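Local coordinates for N-acetylneuraminate lyase (Peptoclostridium difficile, PDB 4WOZ), which is a TIM-barrel lyase of the dihydrodipicolinate synthetase family whose assembly holds four chains, at residues G224-Q229 with L243-V248; R42-V47 with T219-G224; L65-K70 with L96-E101. One frame throughout, in Å; residues are numbered along the deposited sequence.

Contact 1: G224-Q229 with L243-V248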
loop_
_atom_site.group_PDB
_atom_site.type_symbol
_atom_site.label_atom_id
_atom_site.label_comp_id
_atom_site.label_asym_id
_atom_site.label_seq_id
_atom_site.Cartn_x
_atom_site.Cartn_y
_atom_site.Cartn_z
ATOM N N GLY A 224 10.879 -20.623 23.268
ATOM C CA GLY A 224 11.871 -21.456 22.607
ATOM C C GLY A 224 11.586 -22.948 22.561
ATOM O O GLY A 224 11.910 -23.619 21.573
ATOM N N VAL A 225 10.985 -23.479 23.619
ATOM C CA VAL A 225 10.674 -24.902 23.664
ATOM C C VAL A 225 9.657 -25.297 22.590
ATOM O O VAL A 225 9.900 -26.229 21.826
ATOM C CB VAL A 225 10.156 -25.319 25.055
ATOM C CG1 VAL A 225 9.778 -26.801 25.046
ATOM C CG2 VAL A 225 11.231 -25.057 26.101
ATOM N N ARG A 226 8.524 -24.601 22.526
ATOM C CA ARG A 226 7.525 -24.906 21.503
ATOM C C ARG A 226 8.095 -24.665 20.106
ATOM O O ARG A 226 7.845 -25.431 19.183
ATOM C CB ARG A 226 6.269 -24.042 21.672
ATOM C CG ARG A 226 5.404 -24.395 22.870
ATOM C CD ARG A 226 4.064 -23.678 22.782
ATOM N NE ARG A 226 3.252 -23.872 23.977
ATOM C CZ ARG A 226 3.295 -23.095 25.057
ATOM N NH1 ARG A 226 4.116 -22.052 25.107
ATOM N NH2 ARG A 226 2.500 -23.357 26.086
ATOM N N ALA A 227 8.854 -23.586 19.947
ATOM C CA ALA A 227 9.434 -23.283 18.644
ATOM C C ALA A 227 10.255 -24.476 18.169
ATOM O O ALA A 227 10.158 -24.880 17.012
ATOM C CB ALA A 227 10.307 -22.039 18.726
ATOM N N ARG A 228 11.056 -25.039 19.071
ATOM C CA ARG A 228 11.879 -26.193 18.736
ATOM C C ARG A 228 11.000 -27.403 18.415
ATOM O O ARG A 228 11.294 -28.157 17.486
ATOM C CB ARG A 228 12.839 -26.529 19.883
ATOM C CG ARG A 228 13.730 -27.744 19.603
ATOM C CD ARG A 228 14.817 -27.909 20.653
ATOM N NE ARG A 228 15.824 -26.852 20.577
ATOM C CZ ARG A 228 16.799 -26.807 19.674
ATOM N NH1 ARG A 228 16.909 -27.766 18.766
ATOM N NH2 ARG A 228 17.661 -25.797 19.674
ATOM N N GLN A 229 9.920 -27.589 19.172
ATOM C CA GLN A 229 9.023 -28.713 18.907
ATOM C C GLN A 229 8.418 -28.586 17.505
ATOM O O GLN A 229 8.344 -29.565 16.764
ATOM C CB GLN A 229 7.901 -28.777 19.954
ATOM C CG GLN A 229 8.396 -28.889 21.392
ATOM C CD GLN A 229 7.262 -28.980 22.404
ATOM O OE1 GLN A 229 6.307 -28.200 22.358
ATOM N NE2 GLN A 229 7.370 -29.927 23.330
ATOM N N LEU A 243 1.265 -28.807 13.817
ATOM C CA LEU A 243 0.175 -27.848 13.666
ATOM C C LEU A 243 -0.461 -27.501 15.013
ATOM O O LEU A 243 -0.823 -26.356 15.260
ATOM C CB LEU A 243 -0.896 -28.407 12.733
ATOM C CG LEU A 243 -2.126 -27.516 12.545
ATOM C CD1 LEU A 243 -1.701 -26.130 12.073
ATOM C CD2 LEU A 243 -3.062 -28.159 11.534
ATOM N N GLU A 244 -0.606 -28.499 15.875
ATOM C CA GLU A 244 -1.195 -28.258 17.177
ATOM C C GLU A 244 -0.296 -27.362 18.032
ATOM O O GLU A 244 -0.789 -26.524 18.784
ATOM C CB GLU A 244 -1.468 -29.584 17.888
ATOM C CG GLU A 244 -2.373 -29.422 19.088
ATOM C CD GLU A 244 -3.592 -28.566 18.770
ATOM O OE1 GLU A 244 -4.405 -28.975 17.910
ATOM O OE2 GLU A 244 -3.725 -27.477 19.375
ATOM N N VAL A 245 1.021 -27.526 17.917
ATOM C CA VAL A 245 1.935 -26.693 18.690
ATOM C C VAL A 245 1.926 -25.276 18.097
ATOM O O VAL A 245 2.065 -24.294 18.820
ATOM C CB VAL A 245 3.387 -27.269 18.680
ATOM C CG1 VAL A 245 4.334 -26.332 19.419
ATOM C CG2 VAL A 245 3.410 -28.645 19.351
ATOM N N GLN A 246 1.759 -25.182 16.779
ATOM C CA GLN A 246 1.704 -23.887 16.105
ATOM C C GLN A 246 0.409 -23.161 16.480
ATOM O O GLN A 246 0.380 -21.936 16.523
ATOM C CB GLN A 246 1.749 -24.057 14.587
ATOM C CG GLN A 246 1.785 -22.731 13.837
ATOM C CD GLN A 246 3.147 -22.053 13.892
ATOM O OE1 GLN A 246 4.108 -22.521 13.280
ATOM N NE2 GLN A 246 3.238 -20.951 14.632
ATOM N N HIS A 247 -0.661 -23.919 16.721
ATOM C CA HIS A 247 -1.938 -23.326 17.107
ATOM C C HIS A 247 -1.796 -22.643 18.461
ATOM O O HIS A 247 -2.214 -21.499 18.630
ATOM C CB HIS A 247 -3.046 -24.383 17.195
ATOM C CG HIS A 247 -3.666 -24.728 15.877
ATOM N ND1 HIS A 247 -3.832 -23.807 14.867
ATOM C CD2 HIS A 247 -4.211 -25.883 15.427
ATOM C CE1 HIS A 247 -4.454 -24.378 13.852
ATOM N NE2 HIS A 247 -4.697 -25.637 14.166
ATOM N N VAL A 248 -1.212 -23.350 19.429
ATOM C CA VAL A 248 -1.018 -22.779 20.759
ATOM C C VAL A 248 -0.036 -21.612 20.668
ATOM O O VAL A 248 -0.212 -20.578 21.314
ATOM C CB VAL A 248 -0.474 -23.829 21.751
ATOM C CG1 VAL A 248 -0.200 -23.175 23.110
ATOM C CG2 VAL A 248 -1.482 -24.970 21.899
#
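CG1 of V245 lies against the backbone of the facing helix, 3.6 Å from the carbonyl oxygen of R226 and 3.8 Å from CB of R226. That methyl stands anti to the backbone N of V245 (chi1 176°), which puts it against R226. One turn later V248 repeats the posture: its CG1 comes 3.6 Å from NE of R226, meeting the guanidinium obliquely, while the two side chains cross at about a right angle. At the edge of the patch OE1 of Q229 approaches CG1 of V245 at 4.0 Å, without a polar bond between the segments. A compact, branched valine suits this place, since its CG1 can rest directly on the backbone of R226. The segments run roughly antiparallel, their axes 9.5 Å apart.

The extended chain of R226 carries its NE to V248, and the head is held by partners outside the two segments: NH1 by N223 OD1 of its own helix, NH2 by the carbonyl of Y301, with F302 in a cation-pi contact. H247 ND1 bonds to E185 of a second subunit. The CB-CG part of R226 thus packs on V245, while V248 lies against NE and the guanidinium, so cohesion between these segments is van der Waals in character.

Contact 2: R42-V47 with T219-G224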
loop_
_atom_site.group_PDB
_atom_site.type_symbol
_atom_site.label_atom_id
_atom_site.label_comp_id
_atom_site.label_asym_id
_atom_site.label_seq_id
_atom_site.Cartn_x
_atom_site.Cartn_y
_atom_site.Cartn_z
ATOM N N ARG A 42 21.126 -16.053 29.503
ATOM C CA ARG A 42 21.176 -17.321 30.227
ATOM C C ARG A 42 19.864 -18.087 30.095
ATOM O O ARG A 42 19.854 -19.316 30.009
ATOM C CB ARG A 42 21.471 -17.061 31.708
ATOM C CG ARG A 42 22.932 -16.759 32.016
ATOM C CD ARG A 42 23.617 -17.977 32.626
ATOM N NE ARG A 42 23.636 -19.135 31.735
ATOM C CZ ARG A 42 24.508 -19.304 30.747
ATOM N NH1 ARG A 42 25.439 -18.390 30.514
ATOM N NH2 ARG A 42 24.461 -20.399 30.001
ATOM N N HIS A 43 18.758 -17.349 30.088
ATOM C CA HIS A 43 17.435 -17.946 29.970
ATOM C C HIS A 43 17.281 -18.630 28.613
ATOM O O HIS A 43 16.763 -19.747 28.520
ATOM C CB HIS A 43 16.367 -16.867 30.140
ATOM C CG HIS A 43 14.965 -17.376 30.021
ATOM N ND1 HIS A 43 14.385 -18.190 30.969
ATOM C CD2 HIS A 43 14.021 -17.175 29.070
ATOM C CE1 HIS A 43 13.143 -18.467 30.610
ATOM N NE2 HIS A 43 12.900 -17.863 29.461
ATOM N N ASN A 44 17.738 -17.958 27.562
ATOM C CA ASN A 44 17.650 -18.515 26.215
ATOM C C ASN A 44 18.502 -19.771 26.059
ATOM O O ASN A 44 18.105 -20.713 25.382
ATOM C CB ASN A 44 18.074 -17.474 25.170
ATOM C CG ASN A 44 16.934 -16.565 24.759
ATOM O OD1 ASN A 44 15.905 -17.026 24.269
ATOM N ND2 ASN A 44 17.113 -15.268 24.951
ATOM N N ILE A 45 19.671 -19.784 26.689
ATOM C CA ILE A 45 20.562 -20.936 26.594
ATOM C C ILE A 45 20.109 -22.109 27.459
ATOM O O ILE A 45 19.950 -23.232 26.978
ATOM C CB ILE A 45 22.000 -20.571 27.027
ATOM C CG1 ILE A 45 22.546 -19.459 26.136
ATOM C CG2 ILE A 45 22.914 -21.816 26.947
ATOM C CD1 ILE A 45 23.871 -18.913 26.604
ATOM N N ASP A 46 19.884 -21.834 28.738
ATOM C CA ASP A 46 19.520 -22.873 29.687
ATOM C C ASP A 46 18.059 -23.296 29.764
ATOM O O ASP A 46 17.767 -24.436 30.132
ATOM C CB ASP A 46 20.013 -22.467 31.078
ATOM C CG ASP A 46 21.469 -22.049 31.075
ATOM O OD1 ASP A 46 22.260 -22.668 30.331
ATOM O OD2 ASP A 46 21.831 -21.111 31.820
ATOM N N VAL A 47 17.138 -22.401 29.422
ATOM C CA VAL A 47 15.727 -22.754 29.501
ATOM C C VAL A 47 15.093 -22.954 28.134
ATOM O O VAL A 47 14.417 -23.958 27.905
ATOM C CB VAL A 47 14.920 -21.687 30.271
ATOM C CG1 VAL A 47 13.492 -22.174 30.470
ATOM C CG2 VAL A 47 15.581 -21.399 31.613
ATOM N N THR A 219 9.878 -14.175 19.620
ATOM C CA THR A 219 9.097 -14.885 20.626
ATOM C C THR A 219 9.812 -16.090 21.207
ATOM O O THR A 219 9.365 -16.651 22.206
ATOM C CB THR A 219 7.730 -15.347 20.079
ATOM O OG1 THR A 219 7.916 -16.377 19.100
ATOM C CG2 THR A 219 6.990 -14.172 19.460
ATOM N N PHE A 220 10.928 -16.475 20.590
ATOM C CA PHE A 220 11.709 -17.612 21.068
ATOM C C PHE A 220 12.337 -17.312 22.431
ATOM O O PHE A 220 12.719 -18.225 23.160
ATOM C CB PHE A 220 12.796 -17.975 20.046
ATOM C CG PHE A 220 12.256 -18.408 18.704
ATOM C CD1 PHE A 220 10.886 -18.501 18.478
ATOM C CD2 PHE A 220 13.122 -18.699 17.656
ATOM C CE1 PHE A 220 10.386 -18.874 17.225
ATOM C CE2 PHE A 220 12.635 -19.070 16.402
ATOM C CZ PHE A 220 11.265 -19.158 16.186
ATOM N N ASN A 221 12.450 -16.031 22.773
ATOM C CA ASN A 221 13.003 -15.645 24.068
ATOM C C ASN A 221 12.160 -16.230 25.205
ATOM O O ASN A 221 12.678 -16.489 26.294
ATOM C CB ASN A 221 13.039 -14.123 24.207
ATOM C CG ASN A 221 14.164 -13.492 23.419
ATOM O OD1 ASN A 221 15.295 -13.399 23.896
ATOM N ND2 ASN A 221 13.862 -13.063 22.199
ATOM N N VAL A 222 10.868 -16.430 24.954
ATOM C CA VAL A 222 9.975 -16.983 25.971
ATOM C C VAL A 222 9.256 -18.247 25.521
ATOM O O VAL A 222 8.627 -18.929 26.339
ATOM C CB VAL A 222 8.873 -15.972 26.390
ATOM C CG1 VAL A 222 9.485 -14.798 27.130
ATOM C CG2 VAL A 222 8.107 -15.493 25.151
ATOM N N ASN A 223 9.351 -18.563 24.232
ATOM C CA ASN A 223 8.658 -19.728 23.695
ATOM C C ASN A 223 9.591 -20.672 22.935
ATOM O O ASN A 223 9.143 -21.428 22.078
ATOM C CB ASN A 223 7.521 -19.248 22.777
ATOM C CG ASN A 223 6.460 -20.307 22.542
ATOM O OD1 ASN A 223 6.033 -20.986 23.475
ATOM N ND2 ASN A 223 6.011 -20.437 21.291
ATOM N N GLY A 224 10.879 -20.623 23.268
ATOM C CA GLY A 224 11.871 -21.456 22.607
ATOM C C GLY A 224 11.586 -22.948 22.561
ATOM O O GLY A 224 11.910 -23.619 21.573
#
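N44 ND2 donates to OD1 of N221 over 2.8 Å in a nearly straight bond, with an N-H...O angle of 167°. The acceptor lies close to the amide plane of N44, but the donor sits above the carbonyl plane of N221, and the two amides are turned 69° apart. Both asparagines have CG beside the backbone N and anti to the carbonyl carbon, from where the short side chains meet between the helices. The remaining amide atoms have partners too: N44 OD1 bonds to S20 OG, and N221 ND2 to the carbonyls of A21 and S218. An asparagine suits such a buried spot because one small group both gives and accepts.

These links tie the first helix of the TIM barrel, 34-48, to the last barrel helix, 220-235, where the ring of eight parallel strands closes between 17-21 and 214-217; the segments run almost parallel, at 20°. Beside the amide pair, the imidazole of H43 presents its edge to the carbonyl of N221, with CD2 3.2 Å from that oxygen. NE2 of H43 has only a poor angle to the same oxygen, and bonds weakly to Q272 instead, while the side chain also packs on V274 and on L269 of helix 261-271.

Contact 3: L65-K70 with L96-E101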
loop_
_atom_site.group_PDB
_atom_site.type_symbol
_atom_site.label_atom_id
_atom_site.label_comp_id
_atom_site.label_asym_id
_atom_site.label_seq_id
_atom_site.Cartn_x
_atom_site.Cartn_y
_atom_site.Cartn_z
ATOM N N LEU A 65 19.107 2.568 20.047
ATOM C CA LEU A 65 20.320 2.632 20.853
ATOM C C LEU A 65 21.474 3.358 20.183
ATOM O O LEU A 65 21.559 3.414 18.958
ATOM C CB LEU A 65 20.768 1.215 21.214
ATOM C CG LEU A 65 19.696 0.353 21.883
ATOM C CD1 LEU A 65 20.238 -1.045 22.144
ATOM C CD2 LEU A 65 19.256 1.015 23.178
ATOM N N SER A 66 22.366 3.905 21.002
ATOM C CA SER A 66 23.541 4.606 20.500
ATOM C C SER A 66 24.554 3.540 20.108
ATOM O O SER A 66 24.478 2.401 20.576
ATOM C CB SER A 66 24.135 5.502 21.586
ATOM O OG SER A 66 24.512 4.734 22.716
ATOM N N THR A 67 25.501 3.905 19.254
ATOM C CA THR A 67 26.504 2.956 18.805
ATOM C C THR A 67 27.282 2.331 19.973
ATOM O O THR A 67 27.623 1.150 19.928
ATOM C CB THR A 67 27.475 3.622 17.816
ATOM O OG1 THR A 67 28.354 2.632 17.266
ATOM C CG2 THR A 67 28.296 4.695 18.514
ATOM N N ASP A 68 27.551 3.110 21.020
ATOM C CA ASP A 68 28.277 2.589 22.179
ATOM C C ASP A 68 27.448 1.537 22.910
ATOM O O ASP A 68 27.979 0.545 23.410
ATOM C CB ASP A 68 28.640 3.712 23.164
ATOM C CG ASP A 68 29.734 4.634 22.633
ATOM O OD1 ASP A 68 30.796 4.128 22.209
ATOM O OD2 ASP A 68 29.535 5.869 22.649
ATOM N N GLU A 69 26.143 1.761 22.986
ATOM C CA GLU A 69 25.278 0.807 23.656
ATOM C C GLU A 69 25.279 -0.497 22.869
ATOM O O GLU A 69 25.304 -1.582 23.450
ATOM C CB GLU A 69 23.863 1.369 23.769
ATOM C CG GLU A 69 23.786 2.591 24.665
ATOM C CD GLU A 69 22.395 3.175 24.739
ATOM O OE1 GLU A 69 21.861 3.564 23.678
ATOM O OE2 GLU A 69 21.839 3.244 25.858
ATOM N N LYS A 70 25.264 -0.383 21.543
ATOM C CA LYS A 70 25.274 -1.558 20.685
ATOM C C LYS A 70 26.532 -2.373 20.960
ATOM O O LYS A 70 26.483 -3.599 21.046
ATOM C CB LYS A 70 25.229 -1.146 19.213
ATOM C CG LYS A 70 23.905 -0.525 18.785
ATOM C CD LYS A 70 23.946 -0.069 17.335
ATOM C CE LYS A 70 22.634 0.597 16.928
ATOM N NZ LYS A 70 22.665 1.071 15.516
ATOM N N LEU A 96 25.909 3.497 7.345
ATOM C CA LEU A 96 26.863 2.500 6.869
ATOM C C LEU A 96 28.195 2.480 7.625
ATOM O O LEU A 96 28.695 1.409 7.966
ATOM C CB LEU A 96 27.135 2.697 5.374
ATOM C CG LEU A 96 28.189 1.777 4.739
ATOM C CD1 LEU A 96 27.841 0.314 5.002
ATOM C CD2 LEU A 96 28.263 2.044 3.242
ATOM N N LYS A 97 28.773 3.652 7.881
ATOM C CA LYS A 97 30.047 3.715 8.597
ATOM C C LYS A 97 29.927 2.976 9.926
ATOM O O LYS A 97 30.857 2.286 10.350
ATOM C CB LYS A 97 30.464 5.174 8.844
ATOM C CG LYS A 97 30.561 6.014 7.577
ATOM C CD LYS A 97 30.971 7.462 7.859
ATOM C CE LYS A 97 32.466 7.599 8.138
ATOM N NZ LYS A 97 32.904 6.893 9.374
ATOM N N GLU A 98 28.779 3.124 10.584
ATOM C CA GLU A 98 28.550 2.444 11.852
ATOM C C GLU A 98 28.473 0.943 11.604
ATOM O O GLU A 98 29.012 0.147 12.373
ATOM C CB GLU A 98 27.244 2.922 12.502
ATOM C CG GLU A 98 26.858 2.128 13.750
ATOM C CD GLU A 98 25.562 2.605 14.391
ATOM O OE1 GLU A 98 24.543 2.713 13.680
ATOM O OE2 GLU A 98 25.560 2.869 15.612
ATOM N N ALA A 99 27.805 0.565 10.520
ATOM C CA ALA A 99 27.652 -0.842 10.171
ATOM C C ALA A 99 29.007 -1.508 9.982
ATOM O O ALA A 99 29.254 -2.587 10.522
ATOM C CB ALA A 99 26.820 -0.982 8.903
ATOM N N VAL A 100 29.882 -0.870 9.213
ATOM C CA VAL A 100 31.208 -1.424 8.973
ATOM C C VAL A 100 32.007 -1.476 10.275
ATOM O O VAL A 100 32.789 -2.396 10.494
ATOM C CB VAL A 100 31.979 -0.603 7.916
ATOM C CG1 VAL A 100 33.386 -1.154 7.742
ATOM C CG2 VAL A 100 31.241 -0.659 6.593
ATOM N N GLU A 101 31.804 -0.498 11.148
ATOM C CA GLU A 101 32.523 -0.499 12.412
ATOM C C GLU A 101 32.059 -1.653 13.298
ATOM O O GLU A 101 32.868 -2.305 13.963
ATOM C CB GLU A 101 32.333 0.830 13.152
ATOM C CG GLU A 101 32.630 0.735 14.646
ATOM C CD GLU A 101 33.116 2.040 15.259
ATOM O OE1 GLU A 101 32.409 3.063 15.151
ATOM O OE2 GLU A 101 34.214 2.034 15.857
#
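The carboxylate of E98 wedges between T67 and K70, and the close contacts of this pair of segments gather there. NZ of K70 donates to OE1 of E98 at 3.1 Å, forming a salt bridge in which the nitrogen comes from above the carboxylate plane, 50° out of it. The two side chains, both extended, cross at about a right angle. In backbone register T67 faces E98, their CA atoms 7.3 Å apart. OE2 of E98 also lies close to T67, 3.0 Å from its CB; the hydroxyl OG1 of T67 is nearby, but its angle is poor for a hydrogen bond. With CG anti to the backbone N (chi1 173°), E98 reaches straight across, and S93 OG gives OE1 a second partner, which probably helps keep the carboxylate charged. A long acid suits this place, since its two oxygens can serve a lysine and a threonine at once.

Outward, the contact loosens. E101 is exposed and makes no close contact with 65-70, its OE2 pairing with K71. S66 and E69 form a capping box at the start of helix 67-81: S66 N gives a 2.7 Å bond to E69 OE1, and the return bond from E69 N to S66 OG is weak.

Helices 67-81 and 96-109 are successive barrel helices, joined through strand 86-90; the far side of 96-101 packs on helix 126-138, and L96 and K97 touch a third subunit.

Contact 2 is buried and contact 1 lies at the surface, yet both use helix 220-235, share G224 and touch through A227 CB and F220 CE1, 3.5 Å apart. One helix thus faces helix 34-48 through polar amides and helix 239-259 through mainly aliphatic contacts. A polar tie runs between them as well: R226 of contact 1 bonds N223 of contact 2. Contact 3, partly buried, joins other barrel helices, its centre about 26 Å from that of contact 2 and about 35 Å from that of contact 1, on the opposite side of the chain's centre from contact 1. Its chemistry is ionic.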